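PDB 5EPA: SnoK from Streptomyces nogalater, which acts as a non-heme iron, 2-oxoglutarate-dependent carbocyclase in the biosynthesis of nogalamycin. Local coordinates for residues A[151-157]-A[232-238]; A[78-84]-A[116-122]; A[17-21]-A[41-45]. All coordinates share one frame; numbering follows the deposited sequence.

Contact 1: A[151-157]-A[232-238]; sequences WIALTDV and VRMAHGV. With AKG (2-oxoglutaric acid), chain H.
W151 and R233 touch each other while both donating to one carboxylate oxygen of 2-oxoglutarate, O3: NE1 of W151 lies 3.1 Å from it and NH2 of R233 2.6 Å. The two residues stand on neighbouring antiparallel strands, 151-153 and 233-238, in the double-stranded beta-helix core expected of a PhyH-family enzyme of the cupin clan. NH1 of R233 takes the second oxygen, O4, at 3.1 Å, so the guanidinium meets the carboxylate through two nitrogens. The backbone carbonyls of L120 and G162 accept from NH2 and NH1 respectively, which should fix the rotation of the group. Indole and guanidinium planes are almost perpendicular (88°), and the ring edge at CZ2 of W151 comes over the centre of the guanidinium face, 3.6 Å from CZ of R233. A flat face of the same indole is covered by A235, whose CB makes a CH-pi contact with the six-membered ring.

The opposite side of the sheet carries I152 and H236, joined by a reciprocal pair of backbone bonds; H236 turns its NE2 to S117. Past the strand end, M234 O accepts from L154 N at 2.9 Å. T155 then stands in for the backbone: its OG1 lies between the backbone N and the carbonyl carbon (chi1 59°), where it receives M234 N at 3.1 Å in a nearly straight bond (167°) and itself donates to D156 O.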
ATOM      1  N   TRP A 151      -2.587  -0.440   4.169  1.00 22.49           N
ATOM      2  CA  TRP A 151      -1.307  -0.873   4.726  1.00 21.94           C
ATOM      3  C   TRP A 151      -1.612  -1.466   6.067  1.00 22.35           C
ATOM      4  O   TRP A 151      -1.931  -0.758   7.011  1.00 23.38           O
ATOM      5  CB  TRP A 151      -0.374   0.312   4.841  1.00 21.35           C
ATOM      6  CG  TRP A 151       1.078   0.004   5.087  1.00 21.05           C
ATOM      7  CD1 TRP A 151       2.041  -0.244   4.169  1.00 20.79           C
ATOM      8  CD2 TRP A 151       1.729   0.009   6.356  1.00 20.96           C
ATOM      9  NE1 TRP A 151       3.253  -0.428   4.784  1.00 20.74           N
ATOM     10  CE2 TRP A 151       3.079  -0.277   6.136  1.00 20.68           C
ATOM     11  CE3 TRP A 151       1.276   0.193   7.675  1.00 21.47           C
ATOM     12  CZ2 TRP A 151       4.005  -0.329   7.168  1.00 20.87           C
ATOM     13  CZ3 TRP A 151       2.201   0.094   8.710  1.00 21.84           C
ATOM     14  CH2 TRP A 151       3.547  -0.165   8.447  1.00 21.42           C
ATOM     15  N   ILE A 152      -1.631  -2.787   6.100  1.00 22.71           N
ATOM     16  CA  ILE A 152      -2.123  -3.530   7.235  1.00 23.43           C
ATOM     17  C   ILE A 152      -0.941  -3.902   8.106  1.00 23.74           C
ATOM     18  O   ILE A 152      -0.032  -4.578   7.651  1.00 24.46           O
ATOM     19  CB  ILE A 152      -2.831  -4.817   6.749  1.00 23.58           C
ATOM     20  CG1 ILE A 152      -3.955  -4.475   5.781  1.00 23.44           C
ATOM     21  CG2 ILE A 152      -3.414  -5.590   7.927  1.00 24.46           C
ATOM     22  CD1 ILE A 152      -4.315  -5.612   4.872  1.00 23.70           C
ATOM     23  N   ALA A 153      -0.970  -3.527   9.362  1.00 24.31           N
ATOM     24  CA  ALA A 153       0.127  -3.874  10.271  1.00 24.93           C
ATOM     25  C   ALA A 153      -0.056  -5.257  10.855  1.00 25.63           C
ATOM     26  O   ALA A 153      -1.098  -5.538  11.439  1.00 25.98           O
ATOM     27  CB  ALA A 153       0.192  -2.882  11.408  1.00 25.78           C
ATOM     28  N   LEU A 154       0.943  -6.118  10.666  1.00 25.65           N
ATOM     29  CA  LEU A 154       0.922  -7.464  11.222  1.00 26.06           C
ATOM     30  C   LEU A 154       1.940  -7.649  12.349  1.00 26.89           C
ATOM     31  O   LEU A 154       2.041  -8.707  12.939  1.00 28.31           O
ATOM     32  CB  LEU A 154       1.099  -8.515  10.125  1.00 25.64           C
ATOM     33  CG  LEU A 154      -0.042  -8.555   9.089  1.00 25.19           C
ATOM     34  CD1 LEU A 154       0.233  -9.608   8.018  1.00 24.94           C
ATOM     35  CD2 LEU A 154      -1.392  -8.827   9.709  1.00 25.57           C
ATOM     36  N   THR A 155       2.673  -6.591  12.625  1.00 26.86           N
ATOM     37  CA  THR A 155       3.408  -6.432  13.869  1.00 27.23           C
ATOM     38  C   THR A 155       3.061  -5.053  14.401  1.00 27.44           C
ATOM     39  O   THR A 155       2.598  -4.196  13.651  1.00 26.07           O
ATOM     40  CB  THR A 155       4.929  -6.474  13.641  1.00 27.20           C
ATOM     41  OG1 THR A 155       5.336  -5.437  12.739  1.00 27.26           O
ATOM     42  CG2 THR A 155       5.338  -7.815  13.047  1.00 27.64           C
ATOM     43  N   ASP A 156       3.332  -4.800  15.670  1.00 28.38           N
ATOM     44  CA  ASP A 156       3.374  -3.403  16.141  1.00 29.04           C
ATOM     45  C   ASP A 156       4.386  -2.592  15.315  1.00 27.96           C
ATOM     46  O   ASP A 156       5.429  -3.117  14.900  1.00 27.29           O
ATOM     47  CB  ASP A 156       3.780  -3.309  17.617  1.00 30.19           C
ATOM     48  CG  ASP A 156       2.674  -3.667  18.548  1.00 31.59           C
ATOM     49  OD1 ASP A 156       1.517  -3.798  18.126  1.00 32.15           O
ATOM     50  OD2 ASP A 156       2.955  -3.863  19.734  1.00 34.25           O
ATOM     51  N   VAL A 157       4.088  -1.311  15.106  1.00 27.71           N
ATOM     52  CA  VAL A 157       5.011  -0.425  14.351  1.00 27.47           C
ATOM     53  C   VAL A 157       5.195   0.947  15.000  1.00 28.16           C
ATOM     54  O   VAL A 157       4.625   1.946  14.555  1.00 27.53           O
ATOM     55  CB  VAL A 157       4.571  -0.260  12.896  1.00 26.57           C
ATOM     56  CG1 VAL A 157       5.706   0.316  12.087  1.00 26.95           C
ATOM     57  CG2 VAL A 157       4.183  -1.591  12.279  1.00 25.85           C
ATOM     58  N   VAL A 232      11.628  -7.333  13.832  1.00 33.22           N
ATOM     59  CA  VAL A 232      11.158  -7.303  12.486  1.00 31.59           C
ATOM     60  C   VAL A 232       9.872  -6.472  12.391  1.00 28.69           C
ATOM     61  O   VAL A 232       9.007  -6.550  13.245  1.00 28.01           O
ATOM     62  CB  VAL A 232      10.863  -8.754  11.969  1.00 32.50           C
ATOM     63  CG1 VAL A 232      10.258  -8.670  10.576  1.00 32.78           C
ATOM     64  CG2 VAL A 232      12.114  -9.600  11.879  1.00 34.17           C
ATOM     65  N   ARG A 233       9.730  -5.736  11.312  1.00 26.81           N
ATOM     66  CA  ARG A 233       8.429  -5.116  10.968  1.00 26.00           C
ATOM     67  C   ARG A 233       7.777  -5.851   9.825  1.00 25.52           C
ATOM     68  O   ARG A 233       8.405  -6.058   8.791  1.00 25.25           O
ATOM     69  CB  ARG A 233       8.610  -3.677  10.486  1.00 25.23           C
ATOM     70  CG  ARG A 233       7.300  -3.018  10.184  1.00 25.05           C
ATOM     71  CD  ARG A 233       7.447  -1.891   9.179  1.00 25.48           C
ATOM     72  NE  ARG A 233       7.244  -2.389   7.843  1.00 25.02           N
ATOM     73  CZ  ARG A 233       7.327  -1.676   6.725  1.00 25.20           C
ATOM     74  NH1 ARG A 233       7.630  -0.366   6.699  1.00 24.84           N
ATOM     75  NH2 ARG A 233       7.120  -2.316   5.589  1.00 24.47           N
ATOM     76  N   MET A 234       6.511  -6.203   9.960  1.00 25.65           N
ATOM     77  CA  MET A 234       5.792  -6.779   8.818  1.00 25.25           C
ATOM     78  C   MET A 234       4.489  -6.065   8.623  1.00 24.36           C
ATOM     79  O   MET A 234       3.648  -6.041   9.510  1.00 24.00           O
ATOM     80  CB  MET A 234       5.520  -8.279   8.968  1.00 26.23           C
ATOM     81  CG  MET A 234       4.776  -8.834   7.752  1.00 26.77           C
ATOM     82  SD  MET A 234       4.201 -10.567   7.785  1.00 28.04           S
ATOM     83  CE  MET A 234       5.754 -11.428   7.949  1.00 28.41           C
ATOM     84  N   ALA A 235       4.306  -5.527   7.419  1.00 23.93           N
ATOM     85  CA  ALA A 235       2.993  -5.099   6.990  1.00 23.97           C
ATOM     86  C   ALA A 235       2.556  -5.884   5.747  1.00 24.22           C
ATOM     87  O   ALA A 235       3.368  -6.549   5.089  1.00 24.08           O
ATOM     88  CB  ALA A 235       2.987  -3.608   6.697  1.00 23.30           C
ATOM     89  N   HIS A 236       1.269  -5.756   5.418  1.00 24.31           N
ATOM     90  CA  HIS A 236       0.724  -6.284   4.188  1.00 24.21           C
ATOM     91  C   HIS A 236       0.020  -5.159   3.467  1.00 24.31           C
ATOM     92  O   HIS A 236      -0.942  -4.601   3.970  1.00 25.75           O
ATOM     93  CB  HIS A 236      -0.260  -7.427   4.444  1.00 24.96           C
ATOM     94  CG  HIS A 236      -0.431  -8.346   3.276  1.00 25.10           C
ATOM     95  ND1 HIS A 236       0.328  -9.474   3.108  1.00 26.25           N
ATOM     96  CD2 HIS A 236      -1.200  -8.247   2.171  1.00 25.72           C
ATOM     97  CE1 HIS A 236       0.020 -10.057   1.965  1.00 27.17           C
ATOM     98  NE2 HIS A 236      -0.918  -9.337   1.380  1.00 27.72           N
ATOM     99  N   GLY A 237       0.499  -4.823   2.274  1.00 24.55           N
ATOM    100  CA  GLY A 237      -0.052  -3.722   1.520  1.00 25.08           C
ATOM    101  C   GLY A 237      -1.006  -4.264   0.485  1.00 24.84           C
ATOM    102  O   GLY A 237      -0.630  -5.091  -0.318  1.00 26.66           O
ATOM    103  N   VAL A 238      -2.237  -3.796   0.496  1.00 24.31           N
ATOM    104  CA  VAL A 238      -3.209  -4.231  -0.498  1.00 24.62           C
ATOM    105  C   VAL A 238      -3.619  -3.051  -1.394  1.00 24.19           C
ATOM    106  O   VAL A 238      -4.118  -2.058  -0.878  1.00 24.27           O
ATOM    107  CB  VAL A 238      -4.483  -4.787   0.172  1.00 25.07           C
ATOM    108  CG1 VAL A 238      -5.445  -5.322  -0.878  1.00 25.71           C
ATOM    109  CG2 VAL A 238      -4.127  -5.873   1.118  1.00 25.62           C
TER
HETATM  110  C1  AKG H 301       2.935   1.359   0.163  1.00 13.40           C
HETATM  111  O1  AKG H 301       2.200   0.599   0.842  1.00 14.55           O
HETATM  112  O2  AKG H 301       2.594   1.994  -0.871  1.00 14.12           O
HETATM  113  C2  AKG H 301       4.333   1.539   0.543  1.00 13.68           C
HETATM  114  O5  AKG H 301       4.952   2.305  -0.181  1.00 16.29           O
HETATM  115  C3  AKG H 301       4.921   0.825   1.734  1.00 13.19           C
HETATM  116  C4  AKG H 301       6.439   0.922   1.910  1.00 12.89           C
HETATM  117  C5  AKG H 301       6.875   0.204   3.201  1.00 13.44           C
HETATM  118  O3  AKG H 301       6.167  -0.713   3.729  1.00 13.85           O
HETATM  119  O4  AKG H 301       7.938   0.515   3.746  1.00 12.22           O

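Contact 2: A[78-84]-A[116-122]; sequences VHYVAQA and SSDILVK. With AKG (2-oxoglutaric acid), chain H.
H79 and V121 form a hydrogen-bonded antiparallel pair, each nitrogen 2.9 Å from the other's oxygen, where strands 78-81 and 116-122 run side by side at 157°. Two residues on, V81 and I119 pair in the same way, though V81 N to I119 O is weak. Between them Y80 faces L120 as a non-hydrogen-bonded pair. The first segment then turns off through Q83, which adopts a left-handed backbone conformation and lets A84 N donate to S117 O at 2.9 Å.

V78 and L120 pack side chain to side chain and, with K122, line the 2-oxoglutarate pocket. Their approach to the ligand is through carbon: CE of K122 is 3.5 Å and CG2 of V78 3.6 Å from its O4. The ammonium NZ of K122 is held instead by Q77 O and T130 OG1, the latter also a ligand-binding group. Farther along, the Y80 ring and the D118 carboxylate lie alongside each other with planes 57° apart. D118 OD1 accepts from a water, at 2.8 Å, that also bonds S116 OG. On the other side of the sheet, CG1 of I119 rests 3.9 Å from CB of A84, and CD1 of I119 reaches CB of V81.

V81 and I119 pack there on V60 of helix 47-64, V81 also on L61 and I119 on C57. Within the sheet the pair sits between strand 67-70, bonded to V78 and Y80, and strand 233-242, bonded to S116, D118 and L120.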
ATOM      1  N   VAL A  78      13.032  -2.553   1.570  1.00 24.60           N
ATOM      2  CA  VAL A  78      11.983  -3.472   1.984  1.00 24.39           C
ATOM      3  C   VAL A  78      12.208  -4.839   1.358  1.00 24.68           C
ATOM      4  O   VAL A  78      12.662  -4.936   0.211  1.00 25.05           O
ATOM      5  CB  VAL A  78      10.613  -2.964   1.542  1.00 24.90           C
ATOM      6  CG1 VAL A  78       9.524  -3.872   2.054  1.00 25.18           C
ATOM      7  CG2 VAL A  78      10.331  -1.579   2.060  1.00 24.96           C
ATOM      8  N   HIS A  79      11.967  -5.904   2.122  1.00 24.57           N
ATOM      9  CA  HIS A  79      11.890  -7.275   1.537  1.00 24.50           C
ATOM     10  C   HIS A  79      10.449  -7.524   1.207  1.00 23.76           C
ATOM     11  O   HIS A  79       9.582  -7.295   2.068  1.00 23.52           O
ATOM     12  CB  HIS A  79      12.373  -8.353   2.475  1.00 25.19           C
ATOM     13  CG  HIS A  79      13.848  -8.486   2.513  1.00 26.72           C
ATOM     14  ND1 HIS A  79      14.548  -8.623   3.689  1.00 29.00           N
ATOM     15  CD2 HIS A  79      14.773  -8.484   1.528  1.00 27.71           C
ATOM     16  CE1 HIS A  79      15.845  -8.697   3.429  1.00 30.04           C
ATOM     17  NE2 HIS A  79      16.004  -8.638   2.118  1.00 29.38           N
ATOM     18  N   TYR A  80      10.167  -7.986  -0.013  1.00 23.00           N
ATOM     19  CA  TYR A  80       8.785  -8.162  -0.395  1.00 23.07           C
ATOM     20  C   TYR A  80       8.493  -9.435  -1.174  1.00 23.76           C
ATOM     21  O   TYR A  80       9.386 -10.058  -1.727  1.00 24.33           O
ATOM     22  CB  TYR A  80       8.290  -6.951  -1.190  1.00 22.81           C
ATOM     23  CG  TYR A  80       8.854  -6.845  -2.584  1.00 22.78           C
ATOM     24  CD1 TYR A  80      10.024  -6.181  -2.826  1.00 23.03           C
ATOM     25  CD2 TYR A  80       8.153  -7.351  -3.679  1.00 23.44           C
ATOM     26  CE1 TYR A  80      10.531  -6.043  -4.125  1.00 23.96           C
ATOM     27  CE2 TYR A  80       8.655  -7.219  -4.982  1.00 23.63           C
ATOM     28  CZ  TYR A  80       9.851  -6.567  -5.187  1.00 23.45           C
ATOM     29  OH  TYR A  80      10.349  -6.437  -6.442  1.00 24.22           O
ATOM     30  N   VAL A  81       7.211  -9.797  -1.187  1.00 24.08           N
ATOM     31  CA  VAL A  81       6.664 -10.771  -2.123  1.00 24.00           C
ATOM     32  C   VAL A  81       5.482 -10.118  -2.806  1.00 23.65           C
ATOM     33  O   VAL A  81       4.565  -9.670  -2.138  1.00 23.75           O
ATOM     34  CB  VAL A  81       6.186 -12.034  -1.449  1.00 24.62           C
ATOM     35  CG1 VAL A  81       5.541 -12.992  -2.482  1.00 25.15           C
ATOM     36  CG2 VAL A  81       7.338 -12.722  -0.762  1.00 25.29           C
ATOM     37  N   ALA A  82       5.535 -10.011  -4.136  1.00 23.78           N
ATOM     38  CA  ALA A  82       4.479  -9.346  -4.909  1.00 23.28           C
ATOM     39  C   ALA A  82       3.357 -10.349  -5.271  1.00 23.53           C
ATOM     40  O   ALA A  82       3.544 -11.549  -5.201  1.00 22.89           O
ATOM     41  CB  ALA A  82       5.066  -8.760  -6.167  1.00 23.58           C
ATOM     42  N   GLN A  83       2.176  -9.815  -5.598  1.00 23.76           N
ATOM     43  CA  GLN A  83       0.969 -10.631  -5.861  1.00 24.31           C
ATOM     44  C   GLN A  83       0.769 -11.658  -4.752  1.00 24.18           C
ATOM     45  O   GLN A  83       0.393 -12.809  -4.989  1.00 24.53           O
ATOM     46  CB  GLN A  83       1.071 -11.347  -7.202  1.00 25.32           C
ATOM     47  CG  GLN A  83       0.883 -10.439  -8.408  1.00 26.29           C
ATOM     48  CD  GLN A  83       2.042  -9.485  -8.615  1.00 26.80           C
ATOM     49  OE1 GLN A  83       1.864  -8.262  -8.602  1.00 28.82           O
ATOM     50  NE2 GLN A  83       3.233 -10.025  -8.801  1.00 26.84           N
ATOM     51  N   ALA A  84       1.042 -11.223  -3.545  1.00 23.05           N
ATOM     52  CA  ALA A  84       1.212 -12.126  -2.433  1.00 23.18           C
ATOM     53  C   ALA A  84      -0.041 -12.882  -2.082  1.00 23.51           C
ATOM     54  O   ALA A  84       0.030 -14.058  -1.732  1.00 24.09           O
ATOM     55  CB  ALA A  84       1.722 -11.358  -1.183  1.00 23.04           C
ATOM     56  N   SER A 116      -3.571  -6.017  -6.400  1.00 22.87           N
ATOM     57  CA  SER A 116      -2.449  -6.833  -5.956  1.00 22.87           C
ATOM     58  C   SER A 116      -2.296  -6.675  -4.462  1.00 23.52           C
ATOM     59  O   SER A 116      -2.988  -5.862  -3.820  1.00 23.58           O
ATOM     60  CB  SER A 116      -1.144  -6.398  -6.623  1.00 22.55           C
ATOM     61  OG  SER A 116      -0.128  -7.351  -6.417  1.00 22.17           O
ATOM     62  N   SER A 117      -1.382  -7.457  -3.903  1.00 24.37           N
ATOM     63  CA  SER A 117      -0.926  -7.213  -2.550  1.00 25.13           C
ATOM     64  C   SER A 117       0.537  -7.548  -2.433  1.00 26.44           C
ATOM     65  O   SER A 117       1.076  -8.311  -3.260  1.00 27.67           O
ATOM     66  CB  SER A 117      -1.770  -7.998  -1.541  1.00 25.75           C
ATOM     67  OG  SER A 117      -1.366  -9.344  -1.399  1.00 24.17           O
ATOM     68  N   ASP A 118       1.158  -7.030  -1.388  1.00 26.20           N
ATOM     69  CA  ASP A 118       2.547  -7.324  -1.128  1.00 28.52           C
ATOM     70  C   ASP A 118       2.783  -7.629   0.337  1.00 27.01           C
ATOM     71  O   ASP A 118       2.228  -6.964   1.212  1.00 26.64           O
ATOM     72  CB  ASP A 118       3.431  -6.131  -1.453  1.00 31.08           C
ATOM     73  CG  ASP A 118       3.539  -5.872  -2.930  1.00 36.22           C
ATOM     74  OD1 ASP A 118       2.597  -5.293  -3.499  1.00 41.19           O
ATOM     75  OD2 ASP A 118       4.581  -6.221  -3.527  1.00 39.57           O
ATOM     76  N   ILE A 119       3.646  -8.599   0.597  1.00 25.07           N
ATOM     77  CA  ILE A 119       4.193  -8.760   1.917  1.00 24.07           C
ATOM     78  C   ILE A 119       5.332  -7.760   2.021  1.00 23.42           C
ATOM     79  O   ILE A 119       6.185  -7.678   1.128  1.00 22.81           O
ATOM     80  CB  ILE A 119       4.689 -10.168   2.114  1.00 24.34           C
ATOM     81  CG1 ILE A 119       3.513 -11.139   2.256  1.00 24.13           C
ATOM     82  CG2 ILE A 119       5.533 -10.243   3.377  1.00 24.51           C
ATOM     83  CD1 ILE A 119       3.914 -12.584   1.999  1.00 24.85           C
ATOM     84  N   LEU A 120       5.337  -6.956   3.088  1.00 23.63           N
ATOM     85  CA  LEU A 120       6.292  -5.812   3.203  1.00 22.95           C
ATOM     86  C   LEU A 120       7.044  -5.836   4.524  1.00 23.66           C
ATOM     87  O   LEU A 120       6.528  -5.425   5.575  1.00 23.12           O
ATOM     88  CB  LEU A 120       5.550  -4.478   3.073  1.00 22.49           C
ATOM     89  CG  LEU A 120       4.810  -4.252   1.752  1.00 21.90           C
ATOM     90  CD1 LEU A 120       3.746  -3.177   1.994  1.00 21.40           C
ATOM     91  CD2 LEU A 120       5.738  -3.877   0.612  1.00 21.30           C
ATOM     92  N   VAL A 121       8.268  -6.349   4.464  1.00 24.57           N
ATOM     93  CA  VAL A 121       9.055  -6.668   5.674  1.00 24.91           C
ATOM     94  C   VAL A 121      10.246  -5.751   5.777  1.00 25.09           C
ATOM     95  O   VAL A 121      10.923  -5.501   4.768  1.00 25.35           O
ATOM     96  CB  VAL A 121       9.560  -8.128   5.642  1.00 25.36           C
ATOM     97  CG1 VAL A 121      10.659  -8.370   6.659  1.00 26.15           C
ATOM     98  CG2 VAL A 121       8.423  -9.088   5.945  1.00 25.90           C
ATOM     99  N   LYS A 122      10.501  -5.239   6.975  1.00 24.90           N
ATOM    100  CA  LYS A 122      11.759  -4.520   7.244  1.00 25.47           C
ATOM    101  C   LYS A 122      12.514  -5.193   8.389  1.00 25.89           C
ATOM    102  O   LYS A 122      12.021  -5.212   9.495  1.00 25.75           O
ATOM    103  CB  LYS A 122      11.537  -3.029   7.592  1.00 24.98           C
ATOM    104  CG  LYS A 122      11.249  -2.111   6.397  1.00 24.13           C
ATOM    105  CD  LYS A 122      11.225  -0.644   6.846  1.00 23.84           C
ATOM    106  CE  LYS A 122      10.820   0.336   5.733  1.00 22.80           C
ATOM    107  NZ  LYS A 122      11.975   0.761   4.916  1.00 23.03           N
TER
HETATM  108  C1  AKG H 301       2.935   1.359   0.163  1.00 13.40           C
HETATM  109  O1  AKG H 301       2.200   0.599   0.842  1.00 14.55           O
HETATM  110  O2  AKG H 301       2.594   1.994  -0.871  1.00 14.12           O
HETATM  111  C2  AKG H 301       4.333   1.539   0.543  1.00 13.68           C
HETATM  112  O5  AKG H 301       4.952   2.305  -0.181  1.00 16.29           O
HETATM  113  C3  AKG H 301       4.921   0.825   1.734  1.00 13.19           C
HETATM  114  C4  AKG H 301       6.439   0.922   1.910  1.00 12.89           C
HETATM  115  C5  AKG H 301       6.875   0.204   3.201  1.00 13.44           C
HETATM  116  O3  AKG H 301       6.167  -0.713   3.729  1.00 13.85           O
HETATM  117  O4  AKG H 301       7.938   0.515   3.746  1.00 12.22           O
HETATM  118  O   HOH W   1       2.362  -6.451  -5.991  1.00 23.87           O

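Contact 3: A[17-21]-A[41-45]; sequences GGPTT and IPRVL
I41, the last residue of strand 38-41, meets T20 methyl to methyl, its CG2 3.6 Å from CG2 of T20, the two side chains crossing at about a right angle. P42 comes next and offers its carbonyl: T20 OG1 donates to P42 O at 2.7 Å, in the carbonyl plane. T20 OG1 stands anti to its own carbonyl carbon (chi1 -48°) and CG2 anti to the backbone N, which sends the hydroxyl to P42 and the methyl to I41. R43 then grips the N-terminal segment at two points. Its backbone, in the left-handed region, presents O to T20 N at 3.0 Å. Its side chain, bent at chi3, brings NE to 2.8 Å from G18 O in an almost straight bond (177°); the oxygen lies in the guanidinium plane, whereas NE sits well above the plane of the G18 carbonyl. Finally V44 is linked through a water that donates to both T20 O and V44 O.

These bonds lay the irregular chain ahead of helix 27-36 against the loop joining strand 38-41 to helix 47-64. In that loop R43 N donates to OD1 of D212, and V44 packs on V213 of strand 213-217 and on E99 and I100 of helix 98-108.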
ATOM      1  N   GLY A  17     -11.472   1.240  23.022  1.00 60.13           N
ATOM      2  CA  GLY A  17     -11.119  -0.205  23.146  1.00 61.08           C
ATOM      3  C   GLY A  17     -11.653  -1.162  22.048  1.00 60.70           C
ATOM      4  O   GLY A  17     -11.070  -2.244  21.863  1.00 65.37           O
ATOM      5  N   GLY A  18     -12.731  -0.796  21.322  1.00 54.68           N
ATOM      6  CA  GLY A  18     -13.408  -1.699  20.373  1.00 50.19           C
ATOM      7  C   GLY A  18     -13.021  -1.725  18.883  1.00 45.65           C
ATOM      8  O   GLY A  18     -12.405  -0.796  18.363  1.00 44.48           O
ATOM      9  N   PRO A  19     -13.369  -2.803  18.170  1.00 42.83           N
ATOM     10  CA  PRO A  19     -12.981  -2.914  16.757  1.00 39.97           C
ATOM     11  C   PRO A  19     -13.620  -1.858  15.854  1.00 37.80           C
ATOM     12  O   PRO A  19     -14.745  -1.453  16.079  1.00 38.54           O
ATOM     13  CB  PRO A  19     -13.495  -4.301  16.336  1.00 41.72           C
ATOM     14  CG  PRO A  19     -13.960  -4.975  17.580  1.00 43.49           C
ATOM     15  CD  PRO A  19     -14.228  -3.915  18.598  1.00 44.43           C
ATOM     16  N   THR A  20     -12.896  -1.413  14.845  1.00 35.35           N
ATOM     17  CA  THR A  20     -13.500  -0.603  13.796  1.00 35.08           C
ATOM     18  C   THR A  20     -13.923  -1.511  12.627  1.00 34.19           C
ATOM     19  O   THR A  20     -13.139  -2.327  12.147  1.00 33.85           O
ATOM     20  CB  THR A  20     -12.564   0.481  13.258  1.00 34.07           C
ATOM     21  OG1 THR A  20     -11.971   1.195  14.348  1.00 35.57           O
ATOM     22  CG2 THR A  20     -13.345   1.443  12.397  1.00 34.20           C
ATOM     23  N   THR A  21     -15.158  -1.346  12.183  1.00 34.25           N
ATOM     24  CA  THR A  21     -15.730  -2.163  11.129  1.00 34.93           C
ATOM     25  C   THR A  21     -16.183  -1.238   9.999  1.00 35.52           C
ATOM     26  O   THR A  21     -16.280  -0.025  10.193  1.00 35.52           O
ATOM     27  CB  THR A  21     -16.983  -2.912  11.613  1.00 35.67           C
ATOM     28  OG1 THR A  21     -17.973  -1.953  12.019  1.00 36.36           O
ATOM     29  CG2 THR A  21     -16.675  -3.848  12.775  1.00 36.34           C
ATOM     30  N   ILE A  41      -6.915   3.736  10.684  1.00 25.85           N
ATOM     31  CA  ILE A  41      -8.068   3.063  11.270  1.00 26.64           C
ATOM     32  C   ILE A  41      -7.595   1.989  12.259  1.00 26.84           C
ATOM     33  O   ILE A  41      -7.001   1.004  11.874  1.00 25.70           O
ATOM     34  CB  ILE A  41      -8.923   2.408  10.202  1.00 26.62           C
ATOM     35  CG1 ILE A  41      -9.302   3.428   9.128  1.00 27.04           C
ATOM     36  CG2 ILE A  41     -10.163   1.800  10.831  1.00 27.25           C
ATOM     37  CD1 ILE A  41     -10.140   4.602   9.612  1.00 27.87           C
ATOM     38  N   PRO A  42      -7.855   2.187  13.545  1.00 28.41           N
ATOM     39  CA  PRO A  42      -7.359   1.174  14.463  1.00 29.08           C
ATOM     40  C   PRO A  42      -8.267  -0.048  14.646  1.00 29.83           C
ATOM     41  O   PRO A  42      -9.493   0.027  14.469  1.00 30.25           O
ATOM     42  CB  PRO A  42      -7.231   1.930  15.787  1.00 29.77           C
ATOM     43  CG  PRO A  42      -8.126   3.121  15.657  1.00 30.49           C
ATOM     44  CD  PRO A  42      -8.564   3.279  14.237  1.00 29.63           C
ATOM     45  N   ARG A  43      -7.633  -1.139  15.069  1.00 29.91           N
ATOM     46  CA  ARG A  43      -8.326  -2.339  15.512  1.00 31.40           C
ATOM     47  C   ARG A  43      -9.304  -2.916  14.454  1.00 30.46           C
ATOM     48  O   ARG A  43     -10.457  -3.121  14.723  1.00 31.18           O
ATOM     49  CB  ARG A  43      -9.037  -2.070  16.827  1.00 33.70           C
ATOM     50  CG  ARG A  43      -8.100  -1.583  17.930  1.00 36.14           C
ATOM     51  CD  ARG A  43      -8.854  -1.291  19.235  1.00 38.51           C
ATOM     52  NE  ARG A  43      -9.782  -0.180  19.038  1.00 39.39           N
ATOM     53  CZ  ARG A  43      -9.471   1.098  19.117  1.00 39.87           C
ATOM     54  NH1 ARG A  43      -8.222   1.475  19.395  1.00 41.04           N
ATOM     55  NH2 ARG A  43     -10.409   2.008  18.895  1.00 40.10           N
ATOM     56  N   VAL A  44      -8.812  -3.150  13.253  1.00 29.04           N
ATOM     57  CA  VAL A  44      -9.633  -3.711  12.224  1.00 29.08           C
ATOM     58  C   VAL A  44      -9.578  -5.241  12.325  1.00 30.22           C
ATOM     59  O   VAL A  44     -10.604  -5.901  12.224  1.00 30.48           O
ATOM     60  CB  VAL A  44      -9.179  -3.257  10.830  1.00 27.97           C
ATOM     61  CG1 VAL A  44     -10.064  -3.854   9.764  1.00 27.90           C
ATOM     62  CG2 VAL A  44      -9.190  -1.729  10.731  1.00 28.10           C
ATOM     63  N   LEU A  45      -8.362  -5.768  12.514  1.00 30.31           N
ATOM     64  CA  LEU A  45      -8.109  -7.182  12.765  1.00 30.99           C
ATOM     65  C   LEU A  45      -7.895  -7.476  14.222  1.00 32.08           C
ATOM     66  O   LEU A  45      -7.194  -6.748  14.915  1.00 33.66           O
ATOM     67  CB  LEU A  45      -6.855  -7.622  12.034  1.00 30.21           C
ATOM     68  CG  LEU A  45      -6.845  -7.427  10.527  1.00 29.98           C
ATOM     69  CD1 LEU A  45      -5.549  -7.965   9.970  1.00 29.72           C
ATOM     70  CD2 LEU A  45      -8.021  -8.172   9.864  1.00 30.96           C
TER
HETATM   71  O   HOH W   2     -13.083  -4.884  12.310  1.00 28.15           O

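From the N terminus the three contacts close loops in series, none enclosing or crossing another. Contact 3 comes first, its 19 intervening residues carrying helix 27-36 and most of strand 38-41. Contact 2 follows with 31 residues that include helices 92-95 and 98-108, and contact 1 spans 74 that bring in strands 164-166, 204-206, 213-217 and 222-224. Contacts 1 and 2 are continuous: strands 148-153, 233-242, 112-122 and 76-81 lie in this order in one sheet, and both contacts reach 2-oxoglutarate. Contact 3 meets contact 1 where L45 packs on I152 and L154; its nearest atoms are about 12 Å from those of contact 2.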